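Local coordinates for 4-hydroxythreonine-4-phosphate dehydrogenase (Legionella pneumophila subsp. pneumophila, PDB 6XMY), which probably catalyses the NAD(P)-dependent oxidation of 4-(phosphooxy)-L-threonine, a step on the way to pyridoxine 5'-phosphate, at residues A[123-128]-A[133-138]; A[84-89]-A[93-98]; A[160-165]-A[250-255]; A[185-190]-A[262-267]. One frame throughout, in Å; residues are numbered along the deposited sequence. Where two conformers were deposited one is given.

Interaction 1. Residues A[123-128]-A[133-138]. With NAD (nicotinamide-adenine-dinucleotide), chain B; SO4 (sulfate ion), chain C.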
# COMPACT_ATOMS: atom_id res chain seq x y z
N VAL A 123 1.09 1.02 -9.95
CA VAL A 123 0.86 2.01 -10.99
C VAL A 123 2.15 2.78 -11.23
O VAL A 123 3.02 2.86 -10.37
CB VAL A 123 -0.31 2.97 -10.66
CG1 VAL A 123 -1.59 2.19 -10.41
CG2 VAL A 123 0.04 3.83 -9.47
N HIS A 124 2.26 3.34 -12.42
CA HIS A 124 3.42 4.13 -12.81
C HIS A 124 3.08 5.60 -12.62
O HIS A 124 2.29 6.16 -13.39
CB HIS A 124 3.81 3.83 -14.25
CG HIS A 124 5.19 4.28 -14.58
ND1 HIS A 124 5.48 5.59 -14.91
CD2 HIS A 124 6.36 3.61 -14.58
CE1 HIS A 124 6.79 5.69 -15.12
NE2 HIS A 124 7.34 4.51 -14.94
N LYS A 125 3.66 6.22 -11.60
CA LYS A 125 3.28 7.58 -11.24
C LYS A 125 3.62 8.58 -12.34
O LYS A 125 2.80 9.43 -12.70
CB LYS A 125 3.93 7.99 -9.92
CG LYS A 125 3.56 7.11 -8.74
CD LYS A 125 4.23 7.63 -7.48
CE LYS A 125 4.00 6.73 -6.27
NZ LYS A 125 4.58 5.37 -6.45
N ALA A 126 4.83 8.48 -12.90
CA ALA A 126 5.23 9.44 -13.93
C ALA A 126 4.32 9.37 -15.15
O ALA A 126 3.99 10.41 -15.74
CB ALA A 126 6.69 9.25 -14.33
N ASN A 127 3.94 8.16 -15.58
CA ASN A 127 3.05 8.05 -16.74
C ASN A 127 1.74 8.79 -16.50
O ASN A 127 1.22 9.46 -17.40
CB ASN A 127 2.77 6.59 -17.08
CG ASN A 127 2.00 6.43 -18.39
OD1 ASN A 127 0.91 5.87 -18.44
ND2 ASN A 127 2.58 6.93 -19.46
N ILE A 128 1.20 8.69 -15.28
CA ILE A 128 -0.04 9.39 -14.95
C ILE A 128 0.18 10.90 -15.01
O ILE A 128 -0.63 11.64 -15.59
CB ILE A 128 -0.58 8.91 -13.59
CG1 ILE A 128 -1.00 7.44 -13.70
CG2 ILE A 128 -1.73 9.80 -13.12
CD1 ILE A 128 -1.14 6.74 -12.39
N ILE A 133 -2.33 14.34 -15.31
CA ILE A 133 -3.09 14.04 -14.11
C ILE A 133 -2.12 14.15 -12.94
O ILE A 133 -1.19 13.35 -12.82
CB ILE A 133 -3.69 12.63 -14.18
CG1 ILE A 133 -4.56 12.46 -15.43
CG2 ILE A 133 -4.48 12.32 -12.92
CD1 ILE A 133 -4.93 11.01 -15.74
N THR A 134 -2.32 15.15 -12.08
CA THR A 134 -1.44 15.29 -10.93
C THR A 134 -1.69 14.15 -9.95
O THR A 134 -2.83 13.93 -9.52
CB THR A 134 -1.64 16.66 -10.27
OG1 THR A 134 -1.17 17.68 -11.17
CG2 THR A 134 -0.83 16.76 -8.99
N PHE A 135 -0.64 13.41 -9.60
CA PHE A 135 -0.80 12.17 -8.85
C PHE A 135 0.49 11.89 -8.10
O PHE A 135 1.55 11.77 -8.71
CB PHE A 135 -1.10 11.03 -9.83
CG PHE A 135 -1.29 9.68 -9.18
CD1 PHE A 135 -2.50 9.34 -8.57
CD2 PHE A 135 -0.27 8.74 -9.20
CE1 PHE A 135 -2.68 8.09 -8.00
CE2 PHE A 135 -0.45 7.49 -8.63
CZ PHE A 135 -1.65 7.16 -8.02
N THR A 136 0.40 11.81 -6.78
CA THR A 136 1.58 11.45 -6.00
C THR A 136 1.58 10.01 -5.54
O THR A 136 2.67 9.48 -5.29
CB THR A 136 1.76 12.37 -4.79
OG1 THR A 136 0.57 12.35 -4.00
CG2 THR A 136 2.06 13.79 -5.25
N GLY A 137 0.43 9.35 -5.47
CA GLY A 137 0.37 7.95 -5.09
C GLY A 137 -1.06 7.59 -4.77
O GLY A 137 -1.93 8.45 -4.64
N HIS A 138 -1.29 6.27 -4.68
CA HIS A 138 -2.60 5.77 -4.25
C HIS A 138 -2.99 6.38 -2.91
O HIS A 138 -4.17 6.67 -2.67
CB HIS A 138 -2.58 4.26 -4.04
CG HIS A 138 -2.47 3.42 -5.28
ND1 HIS A 138 -1.26 2.95 -5.75
CD2 HIS A 138 -3.42 2.86 -6.07
CE1 HIS A 138 -1.47 2.17 -6.80
NE2 HIS A 138 -2.77 2.11 -7.02
PA NAD B . 10.00 -1.15 -9.05
O1A NAD B . 9.25 -1.09 -10.37
O2A NAD B . 9.72 -2.03 -7.85
O5B NAD B . 11.53 -1.69 -9.64
C5B NAD B . 12.47 -1.82 -8.60
C4B NAD B . 13.26 -3.13 -8.79
O4B NAD B . 12.48 -4.22 -8.25
C3B NAD B . 13.47 -3.39 -10.31
O3B NAD B . 14.76 -3.98 -10.41
C2B NAD B . 12.31 -4.38 -10.63
O2B NAD B . 12.61 -5.26 -11.67
C1B NAD B . 12.24 -5.18 -9.29
N9A NAD B . 10.90 -5.67 -8.99
C8A NAD B . 9.73 -4.96 -8.67
N7A NAD B . 8.70 -5.76 -8.44
C5A NAD B . 9.20 -7.04 -8.59
C6A NAD B . 8.60 -8.32 -8.47
N6A NAD B . 7.29 -8.43 -8.13
N1A NAD B . 9.35 -9.44 -8.68
C2A NAD B . 10.67 -9.27 -9.01
N3A NAD B . 11.37 -8.13 -9.16
C4A NAD B . 10.58 -7.02 -8.94
O3 NAD B . 10.03 0.39 -8.56
PN NAD B . 10.78 1.64 -9.20
O1N NAD B . 11.27 2.60 -8.14
O2N NAD B . 11.48 1.23 -10.45
O5D NAD B . 9.44 2.61 -9.84
C5D NAD B . 8.77 2.06 -10.93
C4D NAD B . 7.38 2.68 -10.97
O4D NAD B . 6.57 2.00 -9.97
C3D NAD B . 7.44 4.19 -10.53
O3D NAD B . 6.46 4.85 -11.29
C2D NAD B . 7.03 4.13 -9.04
O2D NAD B . 6.37 5.28 -8.57
C1D NAD B . 5.97 3.01 -9.17
N1N NAD B . 5.68 2.37 -7.84
C2N NAD B . 4.35 2.13 -7.58
C3N NAD B . 3.97 1.53 -6.37
C7N NAD B . 2.52 1.31 -6.20
O7N NAD B . 1.72 1.59 -7.09
N7N NAD B . 2.12 0.75 -5.00
C4N NAD B . 4.95 1.17 -5.43
C5N NAD B . 6.30 1.42 -5.73
C6N NAD B . 6.66 2.03 -6.95
S SO4 C . 1.12 4.40 -2.90
O1 SO4 C . 0.37 3.36 -2.19
O2 SO4 C . 0.72 4.39 -4.30
O3 SO4 C . 0.76 5.69 -2.33
O4 SO4 C . 2.57 4.20 -2.82

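Interaction 2. Residues A[84-89]-A[93-98]. With EDO (1,2-ethanediol), chain F; EDO (1,2-ethanediol), chain E.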
# COMPACT_ATOMS: atom_id res chain seq x y z
N ALA A 84 -6.41 2.47 -25.32
CA ALA A 84 -5.65 1.93 -26.43
C ALA A 84 -5.14 0.55 -26.06
O ALA A 84 -4.83 0.28 -24.88
CB ALA A 84 -4.45 2.83 -26.79
N PRO A 85 -5.04 -0.36 -27.03
CA PRO A 85 -4.47 -1.68 -26.75
C PRO A 85 -3.07 -1.55 -26.18
O PRO A 85 -2.31 -0.64 -26.52
CB PRO A 85 -4.45 -2.35 -28.13
CG PRO A 85 -5.57 -1.70 -28.85
CD PRO A 85 -5.59 -0.27 -28.39
N VAL A 86 -2.74 -2.49 -25.31
CA VAL A 86 -1.56 -2.43 -24.46
C VAL A 86 -0.45 -3.25 -25.09
O VAL A 86 -0.68 -4.35 -25.61
CB VAL A 86 -1.90 -2.95 -23.05
CG1 VAL A 86 -0.66 -2.93 -22.16
CG2 VAL A 86 -3.04 -2.13 -22.42
N ILE A 87 0.77 -2.73 -25.02
CA ILE A 87 1.98 -3.45 -25.40
C ILE A 87 2.80 -3.62 -24.13
O ILE A 87 3.09 -2.64 -23.45
CB ILE A 87 2.76 -2.68 -26.48
CG1 ILE A 87 1.91 -2.58 -27.75
CG2 ILE A 87 4.10 -3.36 -26.76
CD1 ILE A 87 2.43 -1.53 -28.72
N SER A 88 3.13 -4.87 -23.80
CA SER A 88 3.85 -5.15 -22.56
C SER A 88 5.12 -4.32 -22.46
O SER A 88 5.93 -4.28 -23.40
CB SER A 88 4.21 -6.63 -22.48
OG SER A 88 3.04 -7.40 -22.55
N GLY A 89 5.31 -3.67 -21.31
CA GLY A 89 6.50 -2.89 -21.05
C GLY A 89 6.51 -1.50 -21.64
O GLY A 89 7.44 -0.74 -21.37
N PRO A 93 0.70 7.14 -22.24
CA PRO A 93 -0.07 8.13 -21.47
C PRO A 93 -1.55 8.12 -21.79
O PRO A 93 -2.35 8.57 -20.95
CB PRO A 93 0.60 9.46 -21.86
CG PRO A 93 1.98 9.08 -22.28
CD PRO A 93 1.83 7.74 -22.96
N GLN A 94 -1.95 7.61 -22.96
CA GLN A 94 -3.36 7.55 -23.27
C GLN A 94 -4.12 6.59 -22.37
O GLN A 94 -5.35 6.67 -22.31
CB GLN A 94 -3.57 7.16 -24.73
CG GLN A 94 -3.19 8.25 -25.70
CD GLN A 94 -3.57 7.89 -27.11
OE1 GLN A 94 -4.61 7.29 -27.34
NE2 GLN A 94 -2.71 8.24 -28.06
N ASN A 95 -3.43 5.68 -21.69
CA ASN A 95 -4.06 4.74 -20.76
C ASN A 95 -3.95 5.18 -19.31
O ASN A 95 -4.31 4.41 -18.41
CB ASN A 95 -3.51 3.33 -20.96
CG ASN A 95 -4.07 2.66 -22.20
OD1 ASN A 95 -5.20 2.95 -22.61
ND2 ASN A 95 -3.32 1.74 -22.79
N ALA A 96 -3.49 6.41 -19.05
CA ALA A 96 -3.44 6.90 -17.68
C ALA A 96 -4.84 7.08 -17.11
O ALA A 96 -5.09 6.75 -15.95
CB ALA A 96 -2.68 8.22 -17.62
N ALA A 97 -5.77 7.62 -17.91
CA ALA A 97 -7.14 7.78 -17.42
C ALA A 97 -7.77 6.44 -17.06
O ALA A 97 -8.55 6.35 -16.10
CB ALA A 97 -7.97 8.53 -18.46
N TYR A 98 -7.43 5.39 -17.81
CA TYR A 98 -7.89 4.05 -17.47
C TYR A 98 -7.42 3.64 -16.09
O TYR A 98 -8.20 3.12 -15.28
CB TYR A 98 -7.39 3.08 -18.54
CG TYR A 98 -7.25 1.64 -18.12
CD1 TYR A 98 -8.33 0.77 -18.15
CD2 TYR A 98 -6.03 1.14 -17.69
CE1 TYR A 98 -8.20 -0.56 -17.78
CE2 TYR A 98 -5.88 -0.18 -17.32
CZ TYR A 98 -6.97 -1.03 -17.37
OH TYR A 98 -6.83 -2.35 -17.01
C1 EDO F . -5.20 -5.61 -25.23
O1 EDO F . -4.91 -4.37 -24.58
C2 EDO F . -3.91 -6.34 -25.59
O2 EDO F . -3.14 -5.59 -26.55
C1 EDO E . -0.89 -7.43 -23.62
O1 EDO E . -0.01 -6.45 -23.06
C2 EDO E . -0.05 -8.60 -24.10
O2 EDO E . 0.58 -9.18 -22.95

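Interaction 3. Residues A[160-165]-A[250-255]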
# COMPACT_ATOMS: atom_id res chain seq x y z
N MET A 160 8.99 -6.55 10.63
CA MET A 160 8.78 -5.21 11.15
C MET A 160 7.60 -4.56 10.44
O MET A 160 7.18 -4.98 9.36
CB MET A 160 10.03 -4.34 10.95
CG MET A 160 10.41 -4.15 9.48
SD MET A 160 11.92 -3.21 9.22
CE MET A 160 13.15 -4.37 9.85
N LYS A 161 7.09 -3.52 11.07
CA LYS A 161 6.15 -2.59 10.46
C LYS A 161 6.81 -1.22 10.47
O LYS A 161 7.41 -0.82 11.47
CB LYS A 161 4.85 -2.54 11.28
CG LYS A 161 4.05 -3.84 11.28
CD LYS A 161 2.79 -3.67 12.10
CE LYS A 161 1.89 -4.90 12.03
NZ LYS A 161 2.57 -6.13 12.57
N VAL A 162 6.72 -0.51 9.34
CA VAL A 162 7.29 0.83 9.21
C VAL A 162 6.21 1.75 8.67
O VAL A 162 5.75 1.58 7.54
CB VAL A 162 8.53 0.86 8.31
CG1 VAL A 162 9.00 2.30 8.15
CG2 VAL A 162 9.64 -0.00 8.90
N ALA A 163 5.81 2.73 9.48
CA ALA A 163 4.89 3.77 9.06
C ALA A 163 5.69 5.03 8.76
O ALA A 163 6.71 5.30 9.40
CB ALA A 163 3.87 4.07 10.16
N LEU A 164 5.20 5.82 7.81
CA LEU A 164 5.89 7.01 7.35
C LEU A 164 5.15 8.26 7.81
O LEU A 164 3.92 8.34 7.71
CB LEU A 164 5.99 7.01 5.82
CG LEU A 164 6.76 5.84 5.19
CD1 LEU A 164 6.74 5.98 3.68
CD2 LEU A 164 8.20 5.76 5.73
N VAL A 165 5.91 9.24 8.29
CA VAL A 165 5.33 10.55 8.58
C VAL A 165 5.05 11.30 7.29
O VAL A 165 4.03 11.98 7.16
CB VAL A 165 6.22 11.36 9.54
CG1 VAL A 165 5.64 12.77 9.74
CG2 VAL A 165 6.40 10.63 10.87
N THR A 250 20.59 2.88 13.32
CA THR A 250 20.60 1.71 14.19
C THR A 250 19.24 1.33 14.79
O THR A 250 19.14 0.27 15.41
CB THR A 250 21.62 1.86 15.32
OG1 THR A 250 21.36 3.07 16.04
CG2 THR A 250 23.05 1.86 14.77
N MET A 251 18.19 2.13 14.56
CA MET A 251 16.89 1.87 15.19
C MET A 251 16.33 0.51 14.81
O MET A 251 15.64 -0.14 15.60
CB MET A 251 15.90 2.97 14.75
CG MET A 251 14.46 2.76 15.19
SD MET A 251 13.37 4.14 14.74
CE MET A 251 13.08 3.84 13.00
N PHE A 252 16.59 0.07 13.58
CA PHE A 252 16.02 -1.17 13.06
C PHE A 252 16.76 -2.41 13.54
O PHE A 252 16.34 -3.53 13.22
CB PHE A 252 15.98 -1.14 11.53
CG PHE A 252 15.12 -0.03 10.98
CD1 PHE A 252 13.74 -0.13 10.99
CD2 PHE A 252 15.70 1.11 10.43
CE1 PHE A 252 12.95 0.88 10.48
CE2 PHE A 252 14.92 2.12 9.92
CZ PHE A 252 13.54 2.01 9.95
N ILE A 253 17.85 -2.25 14.28
CA ILE A 253 18.56 -3.37 14.87
C ILE A 253 17.94 -3.69 16.22
O ILE A 253 17.96 -2.86 17.14
CB ILE A 253 20.05 -3.05 15.02
CG1 ILE A 253 20.66 -2.66 13.67
CG2 ILE A 253 20.78 -4.23 15.63
CD1 ILE A 253 22.03 -2.06 13.79
N THR A 254 17.39 -4.89 16.36
CA THR A 254 16.71 -5.27 17.59
C THR A 254 17.72 -5.68 18.66
O THR A 254 18.78 -6.23 18.37
CB THR A 254 15.76 -6.43 17.34
OG1 THR A 254 16.51 -7.60 17.01
CG2 THR A 254 14.80 -6.11 16.20
N ASN A 255 17.36 -5.40 19.92
CA ASN A 255 18.07 -5.94 21.07
C ASN A 255 17.05 -6.48 22.08
O ASN A 255 15.84 -6.50 21.82
CB ASN A 255 19.07 -4.94 21.68
CG ASN A 255 18.41 -3.67 22.21
OD1 ASN A 255 17.29 -3.69 22.72
ND2 ASN A 255 19.12 -2.56 22.10

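Interaction 4. Residues A[185-190]-A[262-267]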
# COMPACT_ATOMS: atom_id res chain seq x y z
N LYS A 185 -0.82 13.34 14.58
CA LYS A 185 -1.95 12.76 13.87
C LYS A 185 -1.58 11.44 13.22
O LYS A 185 -2.37 10.49 13.23
CB LYS A 185 -2.46 13.76 12.83
CG LYS A 185 -3.18 14.93 13.46
CD LYS A 185 -3.50 16.01 12.45
CE LYS A 185 -4.26 17.15 13.10
NZ LYS A 185 -4.55 18.24 12.12
N VAL A 186 -0.37 11.36 12.66
CA VAL A 186 0.10 10.12 12.07
C VAL A 186 0.19 9.03 13.12
O VAL A 186 -0.28 7.90 12.92
CB VAL A 186 1.46 10.34 11.37
CG1 VAL A 186 2.16 9.01 11.12
CG2 VAL A 186 1.25 11.09 10.07
N ILE A 187 0.82 9.34 14.26
CA ILE A 187 1.02 8.32 15.28
C ILE A 187 -0.29 7.97 15.99
O ILE A 187 -0.51 6.80 16.36
CB ILE A 187 2.19 8.67 16.21
CG1 ILE A 187 3.48 8.73 15.39
CG2 ILE A 187 2.32 7.63 17.33
CD1 ILE A 187 4.73 9.07 16.19
N GLN A 188 -1.21 8.93 16.14
CA GLN A 188 -2.54 8.58 16.65
C GLN A 188 -3.22 7.56 15.74
O GLN A 188 -3.78 6.56 16.22
CB GLN A 188 -3.42 9.84 16.76
CG GLN A 188 -3.15 10.72 17.97
CD GLN A 188 -3.89 12.05 17.90
OE1 GLN A 188 -4.40 12.44 16.84
NE2 GLN A 188 -3.96 12.75 19.02
N GLN A 189 -3.15 7.77 14.43
CA GLN A 189 -3.76 6.82 13.51
C GLN A 189 -3.06 5.47 13.57
O GLN A 189 -3.71 4.42 13.59
CB GLN A 189 -3.74 7.38 12.08
CG GLN A 189 -4.37 6.43 11.08
CD GLN A 189 -5.82 6.14 11.37
OE1 GLN A 189 -6.65 7.05 11.38
NE2 GLN A 189 -6.14 4.88 11.62
N LEU A 190 -1.72 5.48 13.58
CA LEU A 190 -0.97 4.24 13.68
C LEU A 190 -1.35 3.47 14.94
O LEU A 190 -1.62 2.26 14.90
CB LEU A 190 0.54 4.55 13.68
CG LEU A 190 1.44 3.34 13.92
CD1 LEU A 190 1.25 2.28 12.85
CD2 LEU A 190 2.91 3.77 14.00
N ALA A 262 5.84 -1.31 16.03
CA ALA A 262 5.98 -0.62 14.75
C ALA A 262 7.04 0.45 14.90
O ALA A 262 7.24 1.02 15.98
CB ALA A 262 4.67 0.04 14.31
N TYR A 263 7.72 0.71 13.79
CA TYR A 263 8.63 1.84 13.65
C TYR A 263 7.93 2.96 12.91
O TYR A 263 7.05 2.73 12.07
CB TYR A 263 9.86 1.44 12.84
CG TYR A 263 10.69 0.36 13.48
CD1 TYR A 263 11.55 0.64 14.53
CD2 TYR A 263 10.63 -0.95 13.02
CE1 TYR A 263 12.31 -0.34 15.12
CE2 TYR A 263 11.38 -1.95 13.59
CZ TYR A 263 12.23 -1.64 14.64
OH TYR A 263 13.00 -2.62 15.22
N VAL A 264 8.34 4.18 13.21
CA VAL A 264 7.92 5.36 12.46
C VAL A 264 9.18 6.00 11.88
O VAL A 264 10.11 6.36 12.62
CB VAL A 264 7.15 6.35 13.35
CG1 VAL A 264 6.88 7.63 12.60
CG2 VAL A 264 5.86 5.72 13.84
N ALA A 265 9.21 6.13 10.56
CA ALA A 265 10.26 6.86 9.88
C ALA A 265 9.72 8.21 9.43
O ALA A 265 8.53 8.34 9.11
CB ALA A 265 10.81 6.08 8.69
N MET A 266 10.59 9.22 9.42
CA MET A 266 10.17 10.57 9.07
C MET A 266 9.92 10.73 7.58
O MET A 266 9.11 11.58 7.18
CB MET A 266 11.19 11.58 9.57
CG MET A 266 11.17 11.73 11.08
SD MET A 266 9.66 12.53 11.70
CE MET A 266 9.35 11.61 13.21
N TYR A 267 10.59 9.93 6.74
CA TYR A 267 10.48 10.10 5.30
C TYR A 267 10.78 8.79 4.59
O TYR A 267 11.34 7.84 5.15
CB TYR A 267 11.36 11.26 4.79
CG TYR A 267 12.83 11.11 5.12
CD1 TYR A 267 13.34 11.51 6.36
CD2 TYR A 267 13.71 10.54 4.21
CE1 TYR A 267 14.68 11.36 6.67
CE2 TYR A 267 15.04 10.39 4.50
CZ TYR A 267 15.53 10.79 5.73
OH TYR A 267 16.86 10.61 6.00

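Interaction 1. Residues A[123-128]-A[133-138]
Lys125 lies across Phe135 and Thr136 in the NAD pocket, where the short helix 125-130 and the loop leading to helix 138-145 fold into a helix-loop-helix that carries both cofactor and anion sites. From its CB, which lies near O2D of the nicotinamide ribose, the chain runs at about a right angle to the Phe135 side chain. CG meets the edge of that ring, 4.0 Å from CE2, while CD and CE pass the carbonyl oxygen of Thr136. A single bend at chi4 (63°) then turns NZ back to the ribose, where it donates to NAD O2D at 2.8 Å. With the Lys125 backbone N bonded to O3D, one residue grips both hydroxyls of the nicotinamide ribose. Phe135 is held between unlike neighbours: Ile128 CD1 makes a CH-pi contact over one face, 4.2 Å from the centroid, and the backbone N of Gly137 lies over the opposite face. The loop is tied back to the helix by Ile133 N, which donates to Ile128 O. Helix 96-111 covers the apolar side through Leu103. Nearer the nicotinamide, Val123 N bonds NAD O7N, and Val123 CG2 packs 3.5 Å from His138 CE1. His138, a predicted substrate residue, starts its helix beside a sulfate, probably from the crystallisation liquor, to which Thr139, Asn285 and Arg294 also bind; both His138 N and ND1 donate to SO4 O2, each at 2.8 Å.

Interaction 2. Residues A[84-89]-A[93-98]
Ala84 and Asn95 pair as two amides would: the asparagine side chain offers its oxygen and its nitrogen to the backbone of one residue, a two-bond mimic of peptide pairing that fastens the loop after strand 74-79 to the start of helix 96-111. Along the loop, Ala84 comes first. Its N donates to Asn95 OD1 at 3.0 Å, arriving in the carbonyl plane on a lone pair, and its O accepts from Asn95 ND2, also at 3.0 Å. The second bond is fairly straight (163°) and stays close to the Asn95 amide plane, although the donor is tilted from the plane of the Ala84 carbonyl. Bonds through both OD1 and ND2 fix the rotation of the amide. Pro85 carries the chain onward to Val86, whose CG2 lies 3.9 Å from Asn95 ND2. Leu45 and Arg49 of helix 43-52 touch Val86 as well, so Val86 lies between that helix and the Asn95 side chain. The backbone of Val86 also meets an ethanediol, probably from the crystallisation liquor: Val86 N donates to its O1, and Val86 O accepts from its O2. Further on, Ser88 OG pairs with Glu52. Asn95 occupies the N-cap position yet makes no capping bond there; its chi1 of -76° sets CG anti to its own carbonyl carbon and carries the amide across to the N and O of Ala84.

Interaction 3. Residues A[160-165]-A[250-255]
A methionine sulfur set obliquely against a phenylalanine is the distinctive element here: Met160 SD lies 5.0 Å from the centroid of the Phe252 ring and 55° off its normal, a Met-aromatic contact that is neither squarely over the ring nor in its plane. The nearest ring atom to the sulfur is CD1, at 4.0 Å. The first torsion of Met160 (chi1 62°) puts CG between the backbone N and the carbonyl carbon; the chain then extends as far as SD and bends at the last torsion, while the two side chains cross at about a right angle. Val162, two residues on and inside strand 161-164, points to the same side as Met160 and supplies the second touch. Its CG2 reaches Phe252 CE1 at 3.8 Å, again obliquely and again with the side chains roughly perpendicular. Adjacent ring carbons CD1 and CE1 thus meet alternate residues, 160 and 162, and dispersion forces carry the contact, since no hydrogen bond joins the two segments. Phe252 follows directly on the short helix 248-251, at a turn in which Ile253 N bonds to Thr250 O at 3.0 Å. Around this small cluster, the ring of Tyr263 meets that of Phe252 with planes at about 60°, and Val274 and Leu275 of helix 268-279 add further apolar surface. The Met-aromatic contact and its apolar neighbours join the turn after helix 248-251 to Val162 of strand 161-164 and to the residue before that strand, within the alpha/beta fold of the PdxA family.

Interaction 4. Residues A[185-190]-A[262-267]
Leu190 and Val264 make the closest apolar touch between segment 185-190 of helix 180-197 and strand 262-265, two elements running nearly antiparallel (161°) with the axes of these short segments 10.8 Å apart. All contacts across the interface are apolar, and all the residues that touch are buried. Leu190 CD2 meets Val264 CG2 at 3.5 Å, the two side chains sliding past each other in opposite directions. The same CD2 also lies 4.1 Å from Ala262 CB, so one methyl group is set against two alternate residues of the strand. The first torsion explains this reach: with CG anti to the backbone N (chi1 174°), the leucine branch extends toward the strand. Val264 CG2 is the shared point on the other side, for it is also approached by Ile187 CG1 at 4.1 Å, about one turn before Leu190. Ile187 begins by pointing along the interface, and only its further atoms come close to the valine. Hydrogen bonds belong instead to each element separately. Within the helix, Leu190 N donates to Val186 O at 2.9 Å, while the strand is bonded on one side to strand 161-164 and on the other to strand 204-208. Residues of strand 204-208 continue the apolar layer: Ile205 touches both Leu190 and Val264, and Val207 touches Ile187. Ile187 also meets Leu232 and Leu235 of helix 223-237, joining the two helices. A helix laid over parallel strands, through alternate aliphatic residues of the strand and residues about one turn apart on the helix, is the classic packing of an alpha/beta layered fold, here in the PdxA family of the isocitrate dehydrogenase-like clan.

Overall arrangement
Interactions 1 and 4 are buried, while interactions 2 and 3 are only partly so. Chemistry follows place: interaction 1 combines an apolar core with polar groups turned to cofactor and anion, interaction 2 relies on an amide pairing at the periphery, and interactions 3 and 4 are wholly apolar. Interactions 1 and 2 touch, Ala96 at the start of helix 96-111 packing on Ile128 and Ile133. Interactions 3 and 4 share a sheet region, since strands 161-164 and 262-265 are neighbours, probably joined by hydrogen bonds through Tyr263. These pairs lie apart, with the centres of interactions 2 and 3 about 38 Å from each other on opposite sides of the chain's centre.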